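Side-chain contacts in dally-like, isoform A (Drosophila melanogaster, PDB 6XTZ), which binds Wnt and Hedgehog proteins, probably as a cell-surface proteoglycan, and shields the lipid moiety of Wnt so that signalling can act at a distance: residues 146-149 / 150-154; 172-175 / 176-179; 136-139 / 140-143. The protein carries 5 engineered substitutions. One frame throughout, in Å; residues are numbered along the deposited sequence.

Contact 1 (146-149 / 150-154)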
ATOM      1  N   PHE A 146     -19.952 -23.503 -13.896  1.00 54.03           N
ATOM      2  CA  PHE A 146     -20.230 -22.927 -15.207  1.00 46.63           C
ATOM      3  C   PHE A 146     -20.003 -23.950 -16.313  1.00 49.48           C
ATOM      4  O   PHE A 146     -20.866 -24.151 -17.175  1.00 51.08           O
ATOM      5  CB  PHE A 146     -19.356 -21.691 -15.419  1.00 43.84           C
ATOM      6  CG  PHE A 146     -19.399 -21.143 -16.815  1.00 45.08           C
ATOM      7  CD1 PHE A 146     -20.515 -20.463 -17.274  1.00 49.03           C
ATOM      8  CD2 PHE A 146     -18.312 -21.285 -17.661  1.00 45.97           C
ATOM      9  CE1 PHE A 146     -20.552 -19.949 -18.557  1.00 51.27           C
ATOM     10  CE2 PHE A 146     -18.342 -20.774 -18.945  1.00 52.14           C
ATOM     11  CZ  PHE A 146     -19.464 -20.105 -19.394  1.00 53.53           C
ATOM     12  N   PHE A 147     -18.847 -24.615 -16.301  1.00 45.29           N
ATOM     13  CA  PHE A 147     -18.563 -25.602 -17.336  1.00 49.25           C
ATOM     14  C   PHE A 147     -19.375 -26.874 -17.140  1.00 52.25           C
ATOM     15  O   PHE A 147     -19.697 -27.555 -18.119  1.00 53.72           O
ATOM     16  CB  PHE A 147     -17.069 -25.918 -17.371  1.00 51.34           C
ATOM     17  CG  PHE A 147     -16.233 -24.815 -17.950  1.00 50.28           C
ATOM     18  CD1 PHE A 147     -16.232 -24.576 -19.314  1.00 49.65           C
ATOM     19  CD2 PHE A 147     -15.451 -24.016 -17.133  1.00 46.75           C
ATOM     20  CE1 PHE A 147     -15.465 -23.561 -19.854  1.00 52.78           C
ATOM     21  CE2 PHE A 147     -14.684 -22.998 -17.665  1.00 48.02           C
ATOM     22  CZ  PHE A 147     -14.691 -22.769 -19.026  1.00 53.50           C
ATOM     23  N   ASN A 148     -19.716 -27.210 -15.893  1.00 52.33           N
ATOM     24  CA  ASN A 148     -20.579 -28.362 -15.651  1.00 54.21           C
ATOM     25  C   ASN A 148     -21.934 -28.180 -16.323  1.00 54.46           C
ATOM     26  O   ASN A 148     -22.467 -29.117 -16.928  1.00 51.19           O
ATOM     27  CB  ASN A 148     -20.752 -28.590 -14.150  1.00 56.59           C
ATOM     28  CG  ASN A 148     -21.621 -29.793 -13.839  1.00 61.99           C
ATOM     29  OD1 ASN A 148     -22.841 -29.681 -13.725  1.00 61.00           O
ATOM     30  ND2 ASN A 148     -20.994 -30.955 -13.699  1.00 65.91           N
ATOM     31  N   THR A 149     -22.504 -26.976 -16.225  1.00 48.27           N
ATOM     32  CA  THR A 149     -23.747 -26.685 -16.933  1.00 54.08           C
ATOM     33  C   THR A 149     -23.551 -26.786 -18.440  1.00 57.34           C
ATOM     34  O   THR A 149     -24.411 -27.319 -19.151  1.00 59.97           O
ATOM     35  CB  THR A 149     -24.260 -25.299 -16.544  1.00 50.64           C
ATOM     36  OG1 THR A 149     -24.515 -25.262 -15.135  1.00 58.70           O
ATOM     37  CG2 THR A 149     -25.542 -24.969 -17.291  1.00 49.28           C
ATOM     38  N   LEU A 150     -22.419 -26.291 -18.944  1.00 55.57           N
ATOM     39  CA  LEU A 150     -22.111 -26.449 -20.362  1.00 56.43           C
ATOM     40  C   LEU A 150     -21.921 -27.917 -20.725  1.00 57.58           C
ATOM     41  O   LEU A 150     -22.309 -28.349 -21.817  1.00 56.77           O
ATOM     42  CB  LEU A 150     -20.865 -25.641 -20.725  1.00 57.16           C
ATOM     43  CG  LEU A 150     -21.076 -24.251 -21.331  1.00 58.74           C
ATOM     44  CD1 LEU A 150     -22.023 -23.419 -20.485  1.00 62.26           C
ATOM     45  CD2 LEU A 150     -19.743 -23.539 -21.500  1.00 51.77           C
ATOM     46  N   TYR A 151     -21.321 -28.700 -19.823  1.00 57.18           N
ATOM     47  CA  TYR A 151     -21.162 -30.128 -20.075  1.00 52.44           C
ATOM     48  C   TYR A 151     -22.514 -30.813 -20.221  1.00 56.57           C
ATOM     49  O   TYR A 151     -22.678 -31.711 -21.056  1.00 58.80           O
ATOM     50  CB  TYR A 151     -20.356 -30.779 -18.948  1.00 52.75           C
ATOM     51  CG  TYR A 151     -18.908 -30.347 -18.860  1.00 53.74           C
ATOM     52  CD1 TYR A 151     -18.284 -29.695 -19.916  1.00 53.29           C
ATOM     53  CD2 TYR A 151     -18.161 -30.598 -17.714  1.00 52.53           C
ATOM     54  CE1 TYR A 151     -16.960 -29.302 -19.832  1.00 50.02           C
ATOM     55  CE2 TYR A 151     -16.840 -30.211 -17.621  1.00 50.96           C
ATOM     56  CZ  TYR A 151     -16.243 -29.563 -18.681  1.00 55.16           C
ATOM     57  OH  TYR A 151     -14.924 -29.176 -18.588  1.00 59.12           O
ATOM     58  N   GLN A 152     -23.495 -30.402 -19.416  1.00 59.59           N
ATOM     59  CA  GLN A 152     -24.819 -31.011 -19.482  1.00 65.42           C
ATOM     60  C   GLN A 152     -25.533 -30.636 -20.774  1.00 75.88           C
ATOM     61  O   GLN A 152     -26.096 -31.499 -21.458  1.00 79.16           O
ATOM     62  CB  GLN A 152     -25.649 -30.591 -18.269  1.00 63.43           C
ATOM     63  CG  GLN A 152     -25.048 -30.993 -16.934  1.00 66.38           C
ATOM     64  CD  GLN A 152     -25.901 -30.560 -15.760  1.00 66.96           C
ATOM     65  OE1 GLN A 152     -27.107 -30.801 -15.732  1.00 67.67           O
ATOM     66  NE2 GLN A 152     -25.278 -29.909 -14.786  1.00 71.44           N
ATOM     67  N   LYS A 153     -25.523 -29.346 -21.123  1.00 76.87           N
ATOM     68  CA  LYS A 153     -26.194 -28.906 -22.342  1.00 74.87           C
ATOM     69  C   LYS A 153     -25.528 -29.486 -23.583  1.00 76.72           C
ATOM     70  O   LYS A 153     -26.210 -29.854 -24.548  1.00 76.93           O
ATOM     71  CB  LYS A 153     -26.217 -27.380 -22.407  1.00 70.18           C
ATOM     72  CG  LYS A 153     -27.280 -26.753 -21.527  1.00 71.79           C
ATOM     73  CD  LYS A 153     -27.177 -25.240 -21.514  1.00 68.60           C
ATOM     74  CE  LYS A 153     -28.459 -24.623 -20.991  1.00 65.07           C
ATOM     75  NZ  LYS A 153     -28.925 -25.289 -19.747  1.00 69.73           N
ATOM     76  N   MET A 154     -24.197 -29.579 -23.578  1.00 80.20           N
ATOM     77  CA  MET A 154     -23.495 -30.171 -24.710  1.00 85.42           C
ATOM     78  C   MET A 154     -23.800 -31.654 -24.860  1.00 84.96           C
ATOM     79  O   MET A 154     -23.619 -32.205 -25.950  1.00 84.37           O
ATOM     80  CB  MET A 154     -21.988 -29.960 -24.561  1.00 91.95           C
ATOM     81  CG  MET A 154     -21.259 -29.776 -25.879  1.00 96.08           C
ATOM     82  SD  MET A 154     -21.757 -28.266 -26.730  1.00 98.27           S
ATOM     83  CE  MET A 154     -20.784 -28.394 -28.229  1.00 99.38           C
TER
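Helix 139-158 of the all-helical glypican core shows how one helix serves several surroundings at once, and its i/i+4 pairs Phe146-Leu150, Phe147-Tyr151 and Asn148-Gln152 divide the work. The polar pair bridges one turn: Gln152 NE2 donates to Asn148 OD1 at 2.7 Å, with the bond bent to 138° at the hydrogen. The two amide planes stand 72° apart and do not form a flat pair; the donor is also tilted from the carbonyl plane of Asn148. Asn148 CG lies anti to the backbone N (chi1 -179°), which carries the amide along the helix flank toward Gln152. The same OD1 also bonds Ser173 of helix 169-176, and this second grip helps fix the rotation of the amide.

A different side of the helix is aromatic. The Tyr151 ring folds back over the preceding turn, and Phe147 CB lies over its face, 4.3 Å from the centroid, in a CH-pi contact. Phe147 O sits above the same ring, 3.0 Å from Tyr151 CG, while also accepting the backbone N-H of Tyr151. Phe182 meets the Tyr151 ring edge-to-face.

Leu150 forms the third pair. Its CD2 touches Phe146 CE2 at 4.0 Å, and its CD1 is over one face of the Phe146 ring, offset toward the rim. At the partly exposed flank, Lys153 runs beside Thr149, pointing the same way, with NZ 4.2 Å from Thr149 CG2; NZ bonds Tyr119 OH, and Thr149 OG1 bonds Lys145 O. The whole is a helix packed among helices 118-134, 169-176 and 185-216 in the glypican helical core, with Phe146 contributing to the pocket that holds O-palmitoleoyl serine.

Contact 2 (172-175 / 176-179)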
ATOM      1  N   VAL A 172     -26.136 -36.960 -14.799  1.00 92.09           N
ATOM      2  CA  VAL A 172     -25.262 -36.369 -15.806  1.00 83.15           C
ATOM      3  C   VAL A 172     -24.387 -35.291 -15.179  1.00 80.30           C
ATOM      4  O   VAL A 172     -23.188 -35.199 -15.468  1.00 79.08           O
ATOM      5  CB  VAL A 172     -26.090 -35.812 -16.980  1.00 77.32           C
ATOM      6  CG1 VAL A 172     -25.177 -35.217 -18.043  1.00 77.64           C
ATOM      7  CG2 VAL A 172     -26.968 -36.900 -17.573  1.00 72.98           C
ATOM      8  N   SER A 173     -24.969 -34.468 -14.304  1.00 79.03           N
ATOM      9  CA  SER A 173     -24.193 -33.432 -13.631  1.00 79.80           C
ATOM     10  C   SER A 173     -23.113 -34.043 -12.747  1.00 82.01           C
ATOM     11  O   SER A 173     -21.958 -33.603 -12.762  1.00 81.48           O
ATOM     12  CB  SER A 173     -25.119 -32.534 -12.809  1.00 77.99           C
ATOM     13  OG  SER A 173     -24.393 -31.492 -12.179  1.00 74.93           O
ATOM     14  N   GLU A 174     -23.472 -35.068 -11.968  1.00 83.38           N
ATOM     15  CA  GLU A 174     -22.495 -35.716 -11.101  1.00 86.08           C
ATOM     16  C   GLU A 174     -21.414 -36.430 -11.901  1.00 87.00           C
ATOM     17  O   GLU A 174     -20.254 -36.470 -11.473  1.00 84.80           O
ATOM     18  CB  GLU A 174     -23.194 -36.698 -10.160  1.00 90.72           C
ATOM     19  CG  GLU A 174     -23.804 -36.051  -8.927  1.00 96.37           C
ATOM     20  CD  GLU A 174     -22.754 -35.594  -7.930  1.00100.59           C
ATOM     21  OE1 GLU A 174     -21.618 -36.109  -7.980  1.00102.05           O
ATOM     22  OE2 GLU A 174     -23.066 -34.717  -7.096  1.00101.83           O
ATOM     23  N   HIS A 175     -21.766 -36.994 -13.057  1.00 91.62           N
ATOM     24  CA  HIS A 175     -20.777 -37.696 -13.865  1.00 92.15           C
ATOM     25  C   HIS A 175     -19.919 -36.739 -14.682  1.00 87.31           C
ATOM     26  O   HIS A 175     -18.755 -37.044 -14.959  1.00 83.81           O
ATOM     27  CB  HIS A 175     -21.467 -38.708 -14.781  1.00100.18           C
ATOM     28  CG  HIS A 175     -21.993 -39.911 -14.061  1.00108.06           C
ATOM     29  ND1 HIS A 175     -22.311 -41.087 -14.707  1.00111.33           N
ATOM     30  CD2 HIS A 175     -22.251 -40.122 -12.749  1.00109.21           C
ATOM     31  CE1 HIS A 175     -22.744 -41.969 -13.824  1.00112.69           C
ATOM     32  NE2 HIS A 175     -22.717 -41.409 -12.629  1.00111.34           N
ATOM     33  N   MET A 176     -20.462 -35.583 -15.068  1.00 88.95           N
ATOM     34  CA  MET A 176     -19.666 -34.589 -15.777  1.00 89.33           C
ATOM     35  C   MET A 176     -18.638 -33.910 -14.882  1.00 89.53           C
ATOM     36  O   MET A 176     -17.763 -33.207 -15.400  1.00 88.97           O
ATOM     37  CB  MET A 176     -20.572 -33.532 -16.409  1.00 86.38           C
ATOM     38  CG  MET A 176     -21.320 -34.011 -17.643  1.00 82.69           C
ATOM     39  SD  MET A 176     -20.218 -34.524 -18.972  1.00 77.49           S
ATOM     40  CE  MET A 176     -21.407 -35.023 -20.215  1.00 71.77           C
ATOM     41  N   LYS A 177     -18.717 -34.103 -13.563  1.00 93.97           N
ATOM     42  CA  LYS A 177     -17.744 -33.487 -12.668  1.00 97.06           C
ATOM     43  C   LYS A 177     -16.363 -34.111 -12.831  1.00 96.99           C
ATOM     44  O   LYS A 177     -15.347 -33.416 -12.719  1.00 94.01           O
ATOM     45  CB  LYS A 177     -18.215 -33.600 -11.217  1.00 97.94           C
ATOM     46  CG  LYS A 177     -19.431 -32.750 -10.890  1.00 99.81           C
ATOM     47  CD  LYS A 177     -19.743 -32.782  -9.401  1.00103.74           C
ATOM     48  CE  LYS A 177     -20.884 -31.839  -9.055  1.00106.02           C
ATOM     49  NZ  LYS A 177     -21.146 -31.801  -7.589  1.00107.43           N
ATOM     50  N   GLU A 178     -16.304 -35.417 -13.093  1.00 99.15           N
ATOM     51  CA  GLU A 178     -15.036 -36.114 -13.262  1.00101.79           C
ATOM     52  C   GLU A 178     -14.615 -36.251 -14.719  1.00100.68           C
ATOM     53  O   GLU A 178     -13.454 -36.585 -14.981  1.00103.56           O
ATOM     54  CB  GLU A 178     -15.105 -37.506 -12.619  1.00110.67           C
ATOM     55  CG  GLU A 178     -16.199 -38.403 -13.182  1.00119.13           C
ATOM     56  CD  GLU A 178     -16.193 -39.790 -12.564  1.00123.44           C
ATOM     57  OE1 GLU A 178     -17.127 -40.571 -12.844  1.00124.25           O
ATOM     58  OE2 GLU A 178     -15.254 -40.098 -11.799  1.00124.28           O
ATOM     59  N   LEU A 179     -15.515 -36.001 -15.665  1.00 95.51           N
ATOM     60  CA  LEU A 179     -15.203 -36.109 -17.080  1.00 84.92           C
ATOM     61  C   LEU A 179     -14.688 -34.777 -17.617  1.00 77.24           C
ATOM     62  O   LEU A 179     -14.928 -33.712 -17.046  1.00 77.88           O
ATOM     63  CB  LEU A 179     -16.434 -36.556 -17.869  1.00 81.56           C
ATOM     64  CG  LEU A 179     -16.989 -37.931 -17.495  1.00 82.64           C
ATOM     65  CD1 LEU A 179     -18.301 -38.207 -18.212  1.00 84.73           C
ATOM     66  CD2 LEU A 179     -15.968 -39.018 -17.799  1.00 81.52           C
TER
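Val172 and Met176 lie side by side and point the same way at the C-terminal turn of helix 169-176, where the helix gives way to the loop leading to helix 185-216. The end of a helix must dispose of its last carbonyls, and this turn is a compact example. Val172 CG1 meets Met176 CG at 4.1 Å, and the same CG passes 3.1 Å from Val172 O, which accepts the backbone N-H of Met176. Beyond CG the methionine bends away (chi2 -61°), carrying the sulfur off from Val172; the side chain packs on Asn148 and Tyr151 of helix 139-158 and on Ile314 of helix 296-322.

Across the exposed side, the side chains of Glu174 and Lys177 run obliquely past one another. Lys177 is fully extended beyond CG, whereas Glu174 turns at chi2 (-72°) and brings its carboxylate over to the lysine. OE2 of Glu174 and NZ of Lys177 make a salt bridge at 3.5 Å, a long one that probably contributes only modestly. The root of the lysine is held closer to the backbone, with CG 3.3 Å from Ser173 O.

Beyond Met176, the carbonyl of His175 becomes the focus. It receives two weak bonds, from Glu178 N and from Leu179 N, while the imidazole side chain packs on Cys322, the partner of Cys171 in a disulfide. Carbon also crowds round this oxygen: Glu178 CG comes within 3.4 Å of His175 O, and Leu179 CG approaches the same atom to 3.2 Å.

Contact 3 (136-139 / 140-143)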
ATOM      1  N   ARG A 136     -16.652 -11.965  -1.981  1.00 43.83           N
ATOM      2  CA  ARG A 136     -17.321 -13.103  -1.348  1.00 53.48           C
ATOM      3  C   ARG A 136     -17.837 -14.081  -2.404  1.00 56.57           C
ATOM      4  O   ARG A 136     -19.019 -14.417  -2.469  1.00 54.97           O
ATOM      5  CB  ARG A 136     -18.441 -12.612  -0.433  1.00 62.40           C
ATOM      6  CG  ARG A 136     -17.929 -11.809   0.759  1.00 74.92           C
ATOM      7  CD  ARG A 136     -18.980 -11.611   1.847  1.00 87.49           C
ATOM      8  NE  ARG A 136     -19.820 -10.438   1.615  1.00 94.86           N
ATOM      9  CZ  ARG A 136     -21.133 -10.484   1.412  1.00 98.16           C
ATOM     10  NH1 ARG A 136     -21.767 -11.648   1.417  1.00 99.24           N
ATOM     11  NH2 ARG A 136     -21.814  -9.364   1.211  1.00 97.48           N
ATOM     12  N   VAL A 137     -16.911 -14.538  -3.246  1.00 50.15           N
ATOM     13  CA  VAL A 137     -17.204 -15.488  -4.314  1.00 48.87           C
ATOM     14  C   VAL A 137     -16.043 -16.466  -4.424  1.00 50.84           C
ATOM     15  O   VAL A 137     -14.881 -16.054  -4.486  1.00 49.91           O
ATOM     16  CB  VAL A 137     -17.438 -14.787  -5.668  1.00 48.40           C
ATOM     17  CG1 VAL A 137     -17.518 -15.812  -6.793  1.00 41.94           C
ATOM     18  CG2 VAL A 137     -18.704 -13.940  -5.633  1.00 53.18           C
ATOM     19  N   ASP A 138     -16.356 -17.761  -4.445  1.00 45.85           N
ATOM     20  CA  ASP A 138     -15.369 -18.803  -4.722  1.00 45.08           C
ATOM     21  C   ASP A 138     -15.277 -18.940  -6.238  1.00 45.50           C
ATOM     22  O   ASP A 138     -16.133 -19.564  -6.868  1.00 46.01           O
ATOM     23  CB  ASP A 138     -15.768 -20.116  -4.055  1.00 51.22           C
ATOM     24  CG  ASP A 138     -14.654 -21.150  -4.070  1.00 55.12           C
ATOM     25  OD1 ASP A 138     -13.759 -21.068  -4.939  1.00 55.44           O
ATOM     26  OD2 ASP A 138     -14.677 -22.055  -3.210  1.00 57.36           O
ATOM     27  N   LEU A 139     -14.231 -18.351  -6.825  1.00 45.13           N
ATOM     28  CA  LEU A 139     -14.152 -18.251  -8.281  1.00 41.28           C
ATOM     29  C   LEU A 139     -14.046 -19.626  -8.932  1.00 48.94           C
ATOM     30  O   LEU A 139     -14.765 -19.925  -9.892  1.00 48.41           O
ATOM     31  CB  LEU A 139     -12.969 -17.370  -8.681  1.00 45.68           C
ATOM     32  CG  LEU A 139     -13.128 -15.880  -8.372  1.00 51.62           C
ATOM     33  CD1 LEU A 139     -11.844 -15.126  -8.674  1.00 47.71           C
ATOM     34  CD2 LEU A 139     -14.295 -15.297  -9.158  1.00 39.34           C
ATOM     35  N   LEU A 140     -13.148 -20.475  -8.427  1.00 42.23           N
ATOM     36  CA  LEU A 140     -12.987 -21.804  -9.011  1.00 42.85           C
ATOM     37  C   LEU A 140     -14.269 -22.618  -8.897  1.00 48.12           C
ATOM     38  O   LEU A 140     -14.619 -23.371  -9.813  1.00 48.66           O
ATOM     39  CB  LEU A 140     -11.823 -22.537  -8.344  1.00 47.36           C
ATOM     40  CG  LEU A 140     -10.424 -22.006  -8.655  1.00 47.12           C
ATOM     41  CD1 LEU A 140      -9.365 -22.925  -8.067  1.00 46.44           C
ATOM     42  CD2 LEU A 140     -10.233 -21.854 -10.157  1.00 49.53           C
ATOM     43  N   GLU A 141     -14.987 -22.473  -7.781  1.00 47.17           N
ATOM     44  CA  GLU A 141     -16.260 -23.167  -7.626  1.00 53.17           C
ATOM     45  C   GLU A 141     -17.281 -22.682  -8.649  1.00 54.28           C
ATOM     46  O   GLU A 141     -17.992 -23.490  -9.261  1.00 53.39           O
ATOM     47  CB  GLU A 141     -16.786 -22.976  -6.204  1.00 59.41           C
ATOM     48  CG  GLU A 141     -18.180 -23.523  -5.966  1.00 69.75           C
ATOM     49  CD  GLU A 141     -18.690 -23.218  -4.572  1.00 80.03           C
ATOM     50  OE1 GLU A 141     -17.867 -23.169  -3.634  1.00 83.82           O
ATOM     51  OE2 GLU A 141     -19.914 -23.020  -4.413  1.00 84.82           O
ATOM     52  N   VAL A 142     -17.363 -21.367  -8.856  1.00 46.70           N
ATOM     53  CA  VAL A 142     -18.306 -20.829  -9.831  1.00 48.25           C
ATOM     54  C   VAL A 142     -17.894 -21.220 -11.248  1.00 52.09           C
ATOM     55  O   VAL A 142     -18.745 -21.521 -12.095  1.00 55.74           O
ATOM     56  CB  VAL A 142     -18.424 -19.301  -9.671  1.00 44.05           C
ATOM     57  CG1 VAL A 142     -19.324 -18.718 -10.746  1.00 43.01           C
ATOM     58  CG2 VAL A 142     -18.962 -18.957  -8.290  1.00 43.58           C
ATOM     59  N   MET A 143     -16.589 -21.229 -11.526  1.00 46.82           N
ATOM     60  CA  MET A 143     -16.122 -21.619 -12.853  1.00 45.97           C
ATOM     61  C   MET A 143     -16.424 -23.086 -13.138  1.00 46.99           C
ATOM     62  O   MET A 143     -16.823 -23.436 -14.255  1.00 45.22           O
ATOM     63  CB  MET A 143     -14.623 -21.349 -12.988  1.00 47.74           C
ATOM     64  CG  MET A 143     -14.240 -19.877 -13.000  1.00 46.03           C
ATOM     65  SD  MET A 143     -14.953 -18.972 -14.384  1.00 52.75           S
ATOM     66  CE  MET A 143     -14.347 -19.929 -15.771  1.00 60.16           C
TER
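The carboxylate of Asp138 overlaps the base of the Glu141 side chain, its CG lying 3.5 Å from Glu141 CB, at the N-cap of helix 139-158. The first turn of a helix has backbone N-H groups with no earlier carbonyl to receive them, and an N-cap aspartate is a classic answer. Here Asp138 OD1 accepts from Glu141 N in a bond that is weak at 3.4 Å but nearly straight, at 163°. Asp138 CG stands anti to its own nitrogen (chi1 -168°), which swings the carboxylate across the start of the helix.

Glu141 occupies the position whose side chain would complete a capping box, but it extends in another direction: its OE1 is 5.7 Å from Asp138 N. Instead the two acid side chains cross at about a right angle, with carboxylate planes 58° apart and Asp138 OD2 3.4 Å from Glu141 OE1. These like charges would be expected to repel; the positive end of the helix dipole may ease the strain, as may Lys145, which makes a weak, long ion pair with Glu141 OE2.

A hydrophobic staple, N' with N4, spans the cap. Val137 and Val142 cross nearly perpendicularly and touch through CG1 of Val137 and CG2 of Val142 at 3.8 Å. Both valines also pack on Glu127 of helix 118-134, so the staple faces that neighbour. Leu139 also packs on Tyr131, as Val137 does, and reaches Phe197 of helix 185-216. Regular helical bonding begins at the cap itself, where Asp138 O accepts from Val142 N at 3.0 Å. Next, Leu139 O accepts from Met143 N at 2.8 Å, and Met143 CG settles 3.2 Å from the same oxygen.

How the contacts relate
From the N terminus the contacts come in series, with none nested or crossing, and each closes only a local turn. Contact 3 starts helix 139-158 after the loop that follows helix 118-134. Contact 1 adjoins it in sequence, farther along the same helix, their centres about 16 Å apart. The chain then turns into helix 169-176, which crosses helix 139-158 and ends at contact 2, and continues toward helix 185-216. Contacts 1 and 2 touch side to side, chiefly where Asn148 meets Ser173 and Tyr151 meets Met176; contacts 2 and 3 stay separate. Together they tie helix 139-158 to helices 118-134, 169-176 and 185-216, while contact 2 adds helix 296-322.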